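Local coordinates for SusD-like carbohydrate binding protein (Bacteroides vulgatus, PDB 3LEW), which probably binds carbohydrate at the outer membrane as a SusD-family protein and so takes part in nutrient capture, at residues 48-53 with 284-289; 71-76 with 459-464; 140-145 with 414-419; 453-458 with 466-471. All blocks are in the same frame, centred on the assembly; numbering follows the deposited sequence. Where two conformers were deposited one is given.

Contact 1: 48-53 with 284-289; sequences MLRAND and YSFNVD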
# COMPACT_ATOMS: atom_id res chain seq x y z
N MSE A 48 -7.17 -3.21 1.05
CA MSE A 48 -6.15 -3.89 0.26
C MSE A 48 -4.73 -3.65 0.81
O MSE A 48 -3.92 -4.57 0.87
CB MSE A 48 -6.25 -3.49 -1.21
CG MSE A 48 -7.47 -4.17 -1.91
SE MSE A 48 -9.03 -3.06 -1.87
CE MSE A 48 -8.59 -1.88 -3.08
N LEU A 49 -4.46 -2.44 1.30
CA LEU A 49 -3.14 -2.14 1.92
C LEU A 49 -2.94 -3.04 3.14
O LEU A 49 -1.86 -3.59 3.37
CB LEU A 49 -3.07 -0.68 2.32
CG LEU A 49 -3.23 0.31 1.15
CD1 LEU A 49 -3.05 1.73 1.71
CD2 LEU A 49 -2.21 0.09 0.03
N ARG A 50 -4.02 -3.23 3.92
CA ARG A 50 -3.92 -4.08 5.09
C ARG A 50 -3.71 -5.55 4.70
O ARG A 50 -2.85 -6.24 5.27
CB ARG A 50 -5.18 -3.91 6.02
CG ARG A 50 -5.04 -2.90 7.15
CD ARG A 50 -4.97 -1.42 6.71
NE ARG A 50 -3.62 -1.03 6.30
CZ ARG A 50 -3.30 0.16 5.81
NH1 ARG A 50 -4.23 1.10 5.56
NH2 ARG A 50 -2.03 0.43 5.53
N ALA A 51 -4.47 -6.04 3.72
CA ALA A 51 -4.27 -7.38 3.18
C ALA A 51 -2.82 -7.58 2.76
O ALA A 51 -2.22 -8.62 3.08
CB ALA A 51 -5.23 -7.66 1.98
N ASN A 52 -2.27 -6.58 2.08
CA ASN A 52 -0.92 -6.64 1.56
C ASN A 52 0.14 -6.88 2.63
O ASN A 52 1.10 -7.58 2.40
CB ASN A 52 -0.54 -5.40 0.74
CG ASN A 52 -1.35 -5.28 -0.58
OD1 ASN A 52 -2.09 -6.22 -0.96
ND2 ASN A 52 -1.32 -4.08 -1.20
N ASP A 53 -0.04 -6.27 3.78
CA ASP A 53 0.88 -6.48 4.89
C ASP A 53 0.62 -7.76 5.64
O ASP A 53 1.57 -8.39 6.10
CB ASP A 53 0.86 -5.25 5.83
CG ASP A 53 1.49 -4.02 5.18
OD1 ASP A 53 2.47 -4.17 4.40
OD2 ASP A 53 1.02 -2.91 5.47
N TYR A 284 -7.17 -4.76 17.49
CA TYR A 284 -5.73 -4.72 17.81
C TYR A 284 -4.99 -5.91 17.19
O TYR A 284 -4.25 -6.62 17.87
CB TYR A 284 -5.52 -4.67 19.34
CG TYR A 284 -6.49 -5.45 20.16
CD1 TYR A 284 -7.70 -4.89 20.54
CD2 TYR A 284 -6.21 -6.76 20.57
CE1 TYR A 284 -8.63 -5.62 21.29
CE2 TYR A 284 -7.13 -7.49 21.30
CZ TYR A 284 -8.33 -6.92 21.67
OH TYR A 284 -9.23 -7.63 22.46
N SER A 285 -5.18 -6.12 15.89
CA SER A 285 -4.88 -7.43 15.29
C SER A 285 -3.58 -7.49 14.48
O SER A 285 -3.02 -8.58 14.32
CB SER A 285 -6.04 -7.88 14.41
OG SER A 285 -6.34 -6.88 13.43
N PHE A 286 -3.14 -6.34 13.98
CA PHE A 286 -1.88 -6.23 13.17
C PHE A 286 -0.67 -6.16 14.08
O PHE A 286 -0.11 -5.09 14.33
CB PHE A 286 -1.96 -5.06 12.18
CG PHE A 286 -2.63 -5.42 10.89
CD1 PHE A 286 -3.96 -5.80 10.87
CD2 PHE A 286 -1.93 -5.46 9.72
CE1 PHE A 286 -4.61 -6.19 9.66
CE2 PHE A 286 -2.57 -5.85 8.53
CZ PHE A 286 -3.90 -6.21 8.52
N ASN A 287 -0.28 -7.32 14.61
CA ASN A 287 0.82 -7.36 15.53
C ASN A 287 2.10 -7.66 14.75
O ASN A 287 2.07 -7.91 13.53
CB ASN A 287 0.51 -8.35 16.61
CG ASN A 287 -0.67 -7.89 17.46
OD1 ASN A 287 -0.53 -6.96 18.24
ND2 ASN A 287 -1.84 -8.51 17.26
N VAL A 288 3.20 -7.62 15.47
CA VAL A 288 4.51 -7.61 14.82
C VAL A 288 5.17 -8.99 14.95
O VAL A 288 5.13 -9.60 16.01
CB VAL A 288 5.40 -6.52 15.43
CG1 VAL A 288 6.76 -6.47 14.71
CG2 VAL A 288 4.70 -5.17 15.42
N ASP A 289 5.81 -9.47 13.89
CA ASP A 289 6.76 -10.61 14.06
C ASP A 289 7.84 -10.18 15.06
O ASP A 289 8.60 -9.24 14.80
CB ASP A 289 7.41 -10.93 12.72
CG ASP A 289 8.38 -12.10 12.78
OD1 ASP A 289 8.56 -12.71 13.87
OD2 ASP A 289 8.97 -12.41 11.71

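Contact 2: 71-76 with 459-464; sequences NEFSAI and SAFCPN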
# COMPACT_ATOMS: atom_id res chain seq x y z
N ASN A 71 -3.60 -13.38 6.74
CA ASN A 71 -2.33 -13.80 7.30
C ASN A 71 -2.03 -15.26 6.95
O ASN A 71 -0.88 -15.63 6.79
CB ASN A 71 -2.32 -13.53 8.81
CG ASN A 71 -0.93 -13.46 9.44
OD1 ASN A 71 -0.74 -13.99 10.55
ND2 ASN A 71 0.01 -12.73 8.82
N GLU A 72 -3.08 -16.07 6.82
CA GLU A 72 -3.01 -17.49 6.46
C GLU A 72 -2.84 -17.75 4.96
O GLU A 72 -2.60 -18.91 4.53
CB GLU A 72 -4.34 -18.16 6.81
CG GLU A 72 -4.70 -18.19 8.24
CD GLU A 72 -5.89 -19.06 8.50
OE1 GLU A 72 -6.85 -19.05 7.70
OE2 GLU A 72 -5.88 -19.79 9.50
N PHE A 73 -3.02 -16.70 4.16
CA PHE A 73 -3.03 -16.76 2.68
C PHE A 73 -4.27 -17.40 2.07
O PHE A 73 -4.28 -17.77 0.88
CB PHE A 73 -1.74 -17.40 2.10
CG PHE A 73 -0.51 -16.59 2.36
CD1 PHE A 73 -0.14 -15.56 1.53
CD2 PHE A 73 0.28 -16.87 3.44
CE1 PHE A 73 1.00 -14.79 1.80
CE2 PHE A 73 1.37 -16.14 3.71
CZ PHE A 73 1.75 -15.08 2.90
N SER A 74 -5.34 -17.55 2.85
CA SER A 74 -6.56 -18.12 2.26
C SER A 74 -7.57 -17.09 1.70
O SER A 74 -8.39 -17.46 0.84
CB SER A 74 -7.23 -19.06 3.24
OG SER A 74 -7.78 -18.33 4.28
N ALA A 75 -7.52 -15.83 2.19
CA ALA A 75 -8.53 -14.80 1.89
C ALA A 75 -8.59 -14.36 0.42
O ALA A 75 -9.65 -14.37 -0.20
CB ALA A 75 -8.33 -13.55 2.78
N ILE A 76 -7.45 -13.98 -0.15
CA ILE A 76 -7.44 -13.42 -1.49
C ILE A 76 -7.56 -14.54 -2.54
O ILE A 76 -8.40 -14.46 -3.43
CB ILE A 76 -6.18 -12.52 -1.68
CG1 ILE A 76 -6.24 -11.30 -0.73
CG2 ILE A 76 -6.03 -12.05 -3.16
CD1 ILE A 76 -7.33 -10.26 -1.13
N SER A 459 1.99 -26.44 1.24
CA SER A 459 3.17 -26.07 0.47
C SER A 459 4.04 -25.12 1.27
O SER A 459 3.54 -24.20 1.93
CB SER A 459 2.75 -25.44 -0.85
OG SER A 459 2.10 -26.45 -1.61
N ALA A 460 5.35 -25.34 1.19
CA ALA A 460 6.33 -24.41 1.72
C ALA A 460 6.20 -23.06 1.00
O ALA A 460 5.90 -22.99 -0.19
CB ALA A 460 7.76 -24.94 1.54
N PHE A 461 6.49 -21.99 1.71
CA PHE A 461 6.48 -20.68 1.09
C PHE A 461 7.55 -20.66 0.01
O PHE A 461 8.62 -21.23 0.18
CB PHE A 461 6.87 -19.62 2.10
CG PHE A 461 5.86 -19.40 3.19
CD1 PHE A 461 4.50 -19.37 2.92
CD2 PHE A 461 6.30 -19.18 4.51
CE1 PHE A 461 3.57 -19.13 3.94
CE2 PHE A 461 5.37 -18.94 5.51
CZ PHE A 461 4.01 -18.90 5.22
N CYS A 462 7.23 -20.06 -1.11
CA CYS A 462 8.16 -20.00 -2.24
C CYS A 462 7.85 -18.73 -3.05
O CYS A 462 6.81 -18.09 -2.86
CB CYS A 462 8.00 -21.24 -3.12
SG CYS A 462 6.43 -21.41 -3.94
N PRO A 463 8.78 -18.32 -3.93
CA PRO A 463 8.44 -17.25 -4.83
C PRO A 463 7.33 -17.62 -5.83
O PRO A 463 7.12 -18.78 -6.17
CB PRO A 463 9.76 -16.98 -5.60
CG PRO A 463 10.82 -17.66 -4.81
CD PRO A 463 10.16 -18.81 -4.14
N ASN A 464 6.62 -16.61 -6.28
CA ASN A 464 5.70 -16.76 -7.39
C ASN A 464 4.61 -17.79 -7.13
O ASN A 464 4.24 -18.60 -8.00
CB ASN A 464 6.46 -17.08 -8.66
CG ASN A 464 7.44 -15.99 -9.09
OD1 ASN A 464 7.22 -14.79 -8.88
ND2 ASN A 464 8.54 -16.41 -9.72

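Contact 3: 140-145 with 414-419; sequences IDKDPD and RNQQTV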
# COMPACT_ATOMS: atom_id res chain seq x y z
N ILE A 140 6.59 -8.36 -13.78
CA ILE A 140 6.68 -8.11 -15.22
C ILE A 140 7.85 -8.87 -15.87
O ILE A 140 7.78 -9.20 -17.06
CB ILE A 140 6.73 -6.57 -15.44
CG1 ILE A 140 6.45 -6.24 -16.89
CG2 ILE A 140 8.08 -5.99 -15.02
CD1 ILE A 140 6.35 -4.72 -17.18
N ASP A 141 8.91 -9.17 -15.13
CA ASP A 141 10.03 -9.93 -15.68
C ASP A 141 9.92 -11.43 -15.44
O ASP A 141 10.72 -12.19 -15.95
CB ASP A 141 11.40 -9.40 -15.21
CG ASP A 141 11.62 -9.53 -13.71
OD1 ASP A 141 10.66 -9.39 -12.94
OD2 ASP A 141 12.80 -9.75 -13.32
N LYS A 142 8.88 -11.86 -14.72
CA LYS A 142 8.58 -13.27 -14.55
C LYS A 142 7.87 -13.74 -15.82
O LYS A 142 8.31 -14.67 -16.47
CB LYS A 142 7.71 -13.46 -13.33
CG LYS A 142 7.47 -14.89 -12.92
CD LYS A 142 6.29 -15.54 -13.60
CE LYS A 142 5.77 -16.76 -12.78
NZ LYS A 142 4.83 -17.59 -13.63
N ASP A 143 6.81 -13.03 -16.22
CA ASP A 143 6.04 -13.35 -17.43
C ASP A 143 5.48 -11.99 -18.00
O ASP A 143 4.35 -11.65 -17.59
CB ASP A 143 4.94 -14.35 -16.92
CG ASP A 143 4.11 -15.01 -18.02
OD1 ASP A 143 4.23 -14.56 -19.17
OD2 ASP A 143 3.31 -15.98 -17.71
N PRO A 144 6.17 -11.27 -18.90
CA PRO A 144 5.56 -10.00 -19.29
C PRO A 144 4.26 -10.06 -20.06
O PRO A 144 3.56 -9.05 -20.15
CB PRO A 144 6.65 -9.34 -20.17
CG PRO A 144 7.54 -10.41 -20.57
CD PRO A 144 7.48 -11.49 -19.54
N ASP A 145 3.94 -11.20 -20.64
CA ASP A 145 2.75 -11.33 -21.45
C ASP A 145 1.62 -12.01 -20.67
O ASP A 145 0.59 -12.31 -21.23
CB ASP A 145 3.10 -12.12 -22.69
CG ASP A 145 4.09 -11.37 -23.58
OD1 ASP A 145 4.01 -10.12 -23.66
OD2 ASP A 145 4.95 -12.02 -24.21
N ARG A 414 6.73 -8.23 -6.87
CA ARG A 414 7.58 -7.60 -7.89
C ARG A 414 9.04 -8.04 -7.85
O ARG A 414 9.71 -8.09 -8.87
CB ARG A 414 7.46 -6.09 -7.82
CG ARG A 414 8.23 -5.45 -6.65
CD ARG A 414 7.94 -3.97 -6.52
NE ARG A 414 8.68 -3.45 -5.38
CZ ARG A 414 9.96 -3.06 -5.43
NH1 ARG A 414 10.61 -3.02 -6.56
NH2 ARG A 414 10.57 -2.68 -4.31
N ASN A 415 9.53 -8.41 -6.68
CA ASN A 415 10.93 -8.84 -6.54
C ASN A 415 11.13 -10.37 -6.67
O ASN A 415 12.25 -10.87 -6.56
CB ASN A 415 11.49 -8.38 -5.20
CG ASN A 415 11.49 -6.87 -5.04
OD1 ASN A 415 11.59 -6.14 -6.01
ND2 ASN A 415 11.47 -6.41 -3.79
N GLN A 416 10.02 -11.11 -6.85
CA GLN A 416 10.05 -12.59 -6.90
C GLN A 416 10.70 -13.16 -5.65
O GLN A 416 11.52 -14.09 -5.70
CB GLN A 416 10.70 -13.11 -8.19
CG GLN A 416 9.95 -12.69 -9.43
CD GLN A 416 10.51 -13.32 -10.67
OE1 GLN A 416 10.49 -14.57 -10.84
NE2 GLN A 416 11.04 -12.49 -11.55
N GLN A 417 10.31 -12.61 -4.50
CA GLN A 417 10.84 -13.07 -3.25
C GLN A 417 9.89 -14.05 -2.62
O GLN A 417 8.79 -14.26 -3.12
CB GLN A 417 11.11 -11.86 -2.34
CG GLN A 417 12.38 -11.10 -2.73
CD GLN A 417 12.60 -9.94 -1.80
OE1 GLN A 417 11.85 -8.96 -1.83
NE2 GLN A 417 13.61 -10.06 -0.94
N THR A 418 10.35 -14.70 -1.54
CA THR A 418 9.45 -15.54 -0.77
C THR A 418 9.13 -14.92 0.57
O THR A 418 9.93 -14.21 1.18
CB THR A 418 9.99 -16.95 -0.57
OG1 THR A 418 8.96 -17.77 0.02
CG2 THR A 418 11.29 -16.97 0.30
N VAL A 419 7.91 -15.16 1.03
CA VAL A 419 7.51 -14.90 2.41
C VAL A 419 8.40 -15.71 3.32
O VAL A 419 8.67 -16.87 3.02
CB VAL A 419 6.05 -15.35 2.65
CG1 VAL A 419 5.72 -15.47 4.18
CG2 VAL A 419 5.12 -14.41 1.95
O HOH W 1 11.46 -9.65 -10.32
O HOH W 2 12.45 -13.45 -14.04

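Contact 4: 453-458 with 466-471; sequences FNFPDK and KYYLYR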
# COMPACT_ATOMS: atom_id res chain seq x y z
N PHE A 453 2.90 -20.80 9.10
CA PHE A 453 4.28 -21.03 8.62
C PHE A 453 4.41 -21.64 7.20
O PHE A 453 5.52 -21.92 6.72
CB PHE A 453 4.97 -21.99 9.61
CG PHE A 453 5.04 -21.44 10.99
CD1 PHE A 453 5.89 -20.39 11.27
CD2 PHE A 453 4.19 -21.90 11.97
CE1 PHE A 453 5.94 -19.83 12.56
CE2 PHE A 453 4.26 -21.35 13.27
CZ PHE A 453 5.13 -20.31 13.53
N ASN A 454 3.28 -21.88 6.57
CA ASN A 454 3.22 -22.44 5.22
C ASN A 454 1.91 -22.05 4.60
O ASN A 454 1.08 -21.40 5.24
CB ASN A 454 3.35 -23.96 5.28
CG ASN A 454 2.46 -24.55 6.34
OD1 ASN A 454 2.93 -24.86 7.44
ND2 ASN A 454 1.18 -24.64 6.05
N PHE A 455 1.73 -22.38 3.31
CA PHE A 455 0.53 -22.06 2.60
C PHE A 455 -0.60 -23.00 3.01
O PHE A 455 -0.32 -24.03 3.63
CB PHE A 455 0.76 -22.13 1.09
CG PHE A 455 1.62 -21.05 0.57
CD1 PHE A 455 1.29 -19.70 0.79
CD2 PHE A 455 2.73 -21.33 -0.21
CE1 PHE A 455 2.08 -18.67 0.25
CE2 PHE A 455 3.51 -20.31 -0.77
CZ PHE A 455 3.17 -18.96 -0.52
N PRO A 456 -1.87 -22.66 2.71
CA PRO A 456 -2.98 -23.48 3.20
C PRO A 456 -2.94 -24.95 2.77
O PRO A 456 -3.43 -25.80 3.50
CB PRO A 456 -4.20 -22.80 2.57
CG PRO A 456 -3.85 -21.43 2.50
CD PRO A 456 -2.38 -21.38 2.16
N ASP A 457 -2.34 -25.26 1.63
CA ASP A 457 -2.25 -26.66 1.19
C ASP A 457 -0.95 -27.36 1.65
O ASP A 457 -0.52 -28.40 1.09
CB ASP A 457 -2.38 -26.71 -0.32
CG ASP A 457 -1.14 -26.23 -1.03
OD1 ASP A 457 -0.34 -25.49 -0.41
OD2 ASP A 457 -0.99 -26.60 -2.22
N LYS A 458 -0.32 -26.76 2.66
CA LYS A 458 0.92 -27.21 3.30
C LYS A 458 2.14 -27.09 2.39
O LYS A 458 3.21 -27.58 2.72
CB LYS A 458 0.79 -28.65 3.82
CG LYS A 458 -0.42 -28.87 4.70
CD LYS A 458 -0.45 -27.93 5.89
CE LYS A 458 -0.95 -28.66 7.17
NZ LYS A 458 -2.09 -29.61 6.89
N LYS A 466 0.74 -19.02 -6.38
CA LYS A 466 -0.67 -18.67 -6.60
C LYS A 466 -1.29 -17.97 -5.41
O LYS A 466 -2.20 -17.18 -5.58
CB LYS A 466 -1.50 -19.93 -6.95
CG LYS A 466 -1.77 -20.89 -5.82
CD LYS A 466 -2.33 -22.23 -6.34
CE LYS A 466 -2.75 -23.14 -5.19
NZ LYS A 466 -3.23 -24.51 -5.64
N TYR A 467 -0.81 -18.25 -4.20
CA TYR A 467 -1.39 -17.64 -3.01
C TYR A 467 -1.11 -16.14 -2.86
O TYR A 467 -1.71 -15.48 -2.01
CB TYR A 467 -0.98 -18.41 -1.76
CG TYR A 467 -1.58 -19.79 -1.68
CD1 TYR A 467 -2.92 -19.96 -1.33
CD2 TYR A 467 -0.82 -20.95 -1.96
CE1 TYR A 467 -3.50 -21.22 -1.27
CE2 TYR A 467 -1.39 -22.21 -1.89
CZ TYR A 467 -2.74 -22.33 -1.55
OH TYR A 467 -3.32 -23.57 -1.43
N TYR A 468 -0.18 -15.61 -3.67
CA TYR A 468 0.16 -14.19 -3.60
C TYR A 468 -0.76 -13.30 -4.42
O TYR A 468 -0.78 -12.12 -4.19
CB TYR A 468 1.60 -13.96 -4.07
CG TYR A 468 2.69 -14.65 -3.27
CD1 TYR A 468 2.55 -14.91 -1.89
CD2 TYR A 468 3.94 -14.89 -3.84
CE1 TYR A 468 3.56 -15.52 -1.17
CE2 TYR A 468 4.98 -15.55 -3.11
CZ TYR A 468 4.79 -15.81 -1.76
OH TYR A 468 5.79 -16.42 -1.01
N LEU A 469 -1.43 -13.83 -5.44
CA LEU A 469 -2.12 -12.92 -6.38
C LEU A 469 -3.57 -12.62 -6.08
O LEU A 469 -4.35 -13.52 -5.70
CB LEU A 469 -2.01 -13.44 -7.80
CG LEU A 469 -0.62 -13.70 -8.37
CD1 LEU A 469 -0.78 -14.16 -9.88
CD2 LEU A 469 0.22 -12.48 -8.23
N TYR A 470 -3.95 -11.36 -6.30
CA TYR A 470 -5.39 -11.03 -6.37
C TYR A 470 -5.94 -11.65 -7.66
O TYR A 470 -5.18 -11.93 -8.61
CB TYR A 470 -5.62 -9.53 -6.38
CG TYR A 470 -5.41 -8.81 -5.04
CD1 TYR A 470 -4.18 -8.79 -4.41
CD2 TYR A 470 -6.43 -8.04 -4.50
CE1 TYR A 470 -3.97 -8.04 -3.19
CE2 TYR A 470 -6.25 -7.33 -3.32
CZ TYR A 470 -5.02 -7.34 -2.66
OH TYR A 470 -4.89 -6.57 -1.51
N ARG A 471 -7.22 -11.98 -7.63
CA ARG A 471 -7.89 -12.71 -8.71
C ARG A 471 -9.07 -11.98 -9.32
O ARG A 471 -9.90 -11.38 -8.67
CB ARG A 471 -8.39 -14.04 -8.14
CG ARG A 471 -7.26 -14.89 -7.56
CD ARG A 471 -7.74 -16.24 -7.09
NE ARG A 471 -8.21 -17.08 -8.19
CZ ARG A 471 -8.58 -18.35 -8.08
NH1 ARG A 471 -8.56 -18.97 -6.90
NH2 ARG A 471 -8.98 -19.02 -9.18
O HOH W 3 -3.55 -26.45 -3.60

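Contact 1: 48-53 with 284-289
Phe286 points its ring at one side of helix 46-54, and Arg50 receives most of it. The polar element is a backbone carbonyl. Arg50 O lies at the ring edge, in the ring plane, 3.3 Å from Phe286 CE2. Ring-edge hydrogens carry a slight positive charge, so this approach is probably favourable, although no hydrogen bond joins the two segments. Arg50 O also takes a weak bond from Asp53 N.

The apolar element is the base of the arginine. Arg50 CB is 3.6 Å from Phe286 CZ, and Arg50 CG is 3.8 Å from the same atom. The two side chains cross at about a right angle. Bends at chi2 (69°) and chi3 (-83°) then carry the guanidinium away from the ring, and one of its faces lies over Leu49 CB. Its charge is used elsewhere: NH1 bonds to Gln270 and NH2 to Gly404 O. Asp53 offers CB to the ring edge at 4.4 Å from Phe286 CE2, while its carboxylate bonds to Ser408.

Phe286 is also the centre of an inverse gamma turn, closed by a weak bond from Asn287 N to Ser285 O. This buried contact packs helix 46-54 against the two-stranded antiparallel sheet of 59-61 and 286-288, joining residues more than 200 apart in sequence. Val59 and Leu61 touch Phe286, as do Tyr273 and Leu274 of helix 271-274. Phe67 meets the ring edge-to-face.

Contact 2: 71-76 with 459-464
Phe73 meets Phe461 with its CE2 side against CE1, and these are the residues that touch between 71-76 and 459-464. The two side chains cross at about a right angle. Their ring planes stand 61° apart, with centroids 5.7 Å from each other. The rings meet obliquely. The nearest approach is 3.7 Å, between Phe73 CE2 and Phe461 CE1. Phe73 CD2 follows at 4.0 Å from that same Phe461 CE1, so Phe461 CE1 lies against the CD2-CE2 bond of Phe73.

The backbone of Phe73 explains how its ring is offered. Phe73 is the first residue to leave helical geometry after helix 68-71, with a positive phi of 73° in a Schellman motif, and its CB points toward 459-464. Phe461 starts in a less direct direction. With CG opposite the carbonyl carbon (chi1 -68°), its ring reaches across to Phe73.

Both rings also meet Phe455 edge-to-face, so the pair belongs to a larger aromatic group. Phe73 touches Arg421 as well, and Phe461 touches Thr418. The contact joins the loop after helix 68-71 to the loop between strand 440-448 and helix 474-479.

No hydrogen bond crosses between the two segments. What holds them here is dispersion and the burial of apolar surface, a modest 67 Å² in all. Such a contact depends on ring shape and fit rather than on charge.

Contact 3: 140-145 with 414-419
Gln416 reaches from the end of helix 408-414 to Asp141 and Lys142 in the loop before strand 147-149. It is the positive-phi residue of a Schellman motif, which turns the chain out of the helix and points its CB at that loop. Beyond CG the side chain is extended, with chi2 at -174°, and this carries the amide across.

One direct hydrogen bond spans the segments, and it is weak. Gln416 NE2 gives it to Asp141 OD1 over 3.4 Å, with an N-H...O angle of 133°. The carboxylate and amide planes are 84° apart. Asp141 OD2 has a long, weak ion pair with Arg217. A bound pentaethylene glycol, probably from the crystallisation liquor, lies about 4 Å from the Asp141 side chain.

Packing contacts are few. Lys142 crosses the glutamine at about a right angle, and its CG lies 3.7 Å from Gln416 OE1. That oxygen accepts a hydrogen bond from Asn464 ND2.

Waters do much of the joining. One water accepts from Gln416 NE2 at 3.0 Å and donates to Asp141 O. Another accepts from the same nitrogen. A leucine in place of Gln416 would probably lose the bond to Asp141 OD1 and leave both waters without this donor and Asn464 without its acceptor. That second water ties the helix end to the aspartate, donating to Arg414 O and to Asp141 OD1, each at 2.8 Å.

Contact 4: 453-458 with 466-471
Phe455 O is gripped by two donors, and the Phe455 ring packs on Tyr467 and Tyr468. The first donor is Lys458 N, whose 2.9 Å bond to Phe455 O closes a type I beta turn. The second is Asn454 ND2, in a fairly straight bond to the same oxygen (162°). The two come from opposite faces of the carbonyl plane and should hold the turn firmly in place.

The turn brings Phe455 into an aromatic cluster with Tyr467 and Tyr468 of 466-471. Phe455 and Tyr467 run past each other in opposite directions. Their planes are 21° apart but slid, so the rings barely overlap. Tyr467 CD2 sits over the rim of one Phe455 face, 3.5 Å from Phe455 CG. Tyr467 CG stands opposite its carbonyl carbon (chi1 -68°), which lays the ring along Phe455 and Pro456. Tyr468 meets Phe455 differently, in an offset edge-to-face pair. The Phe455 edge points at the Tyr468 face, and Phe455 CZ comes 3.5 Å from Tyr468 CE1. Tyr468 OH also accepts a bond from Val419 N.

Pro456 makes a CH-pi contact, its CD 3.8 Å from the Tyr467 ring centroid. Lys466 CG covers part of the opposite face. A serine in place of Tyr467 would probably leave a gap beside the Phe455 ring and take from Pro456 CD the ring face it packs on.

Asp457, which is exposed, brings CB and CG to Tyr467 OH, and its OD1 bonds to Ser459. Asp457 OD2 and Lys466 NZ are 4.6 Å apart, too far for a salt bridge, and a water links them: it donates to OD2 at 2.9 Å and accepts from NZ at 2.8 Å.

The centre of contact 1 lies about 11 Å from the chain centre; those of the others are 18 to 19 Å out. Contacts 1 and 4 are buried, 2 and 3 only partly so. Contacts 2 and 4 nearly coincide, with centres about 2 Å apart. Both draw on the loop between strand 440-448 and helix 474-479, and Phe455 unites their rings. Contact 3 is the most solvated: waters and a weak bond replace the ring packing of its neighbours. It meets contact 2 through Asn464 and Gln416, and contact 4 through Val419 and Tyr468. Contact 4 reaches contact 1 through a probable hydrogen bond between Tyr470 and Asn52. Contacts 1 to 3 join parts distant in sequence; contact 4 folds one loop on itself.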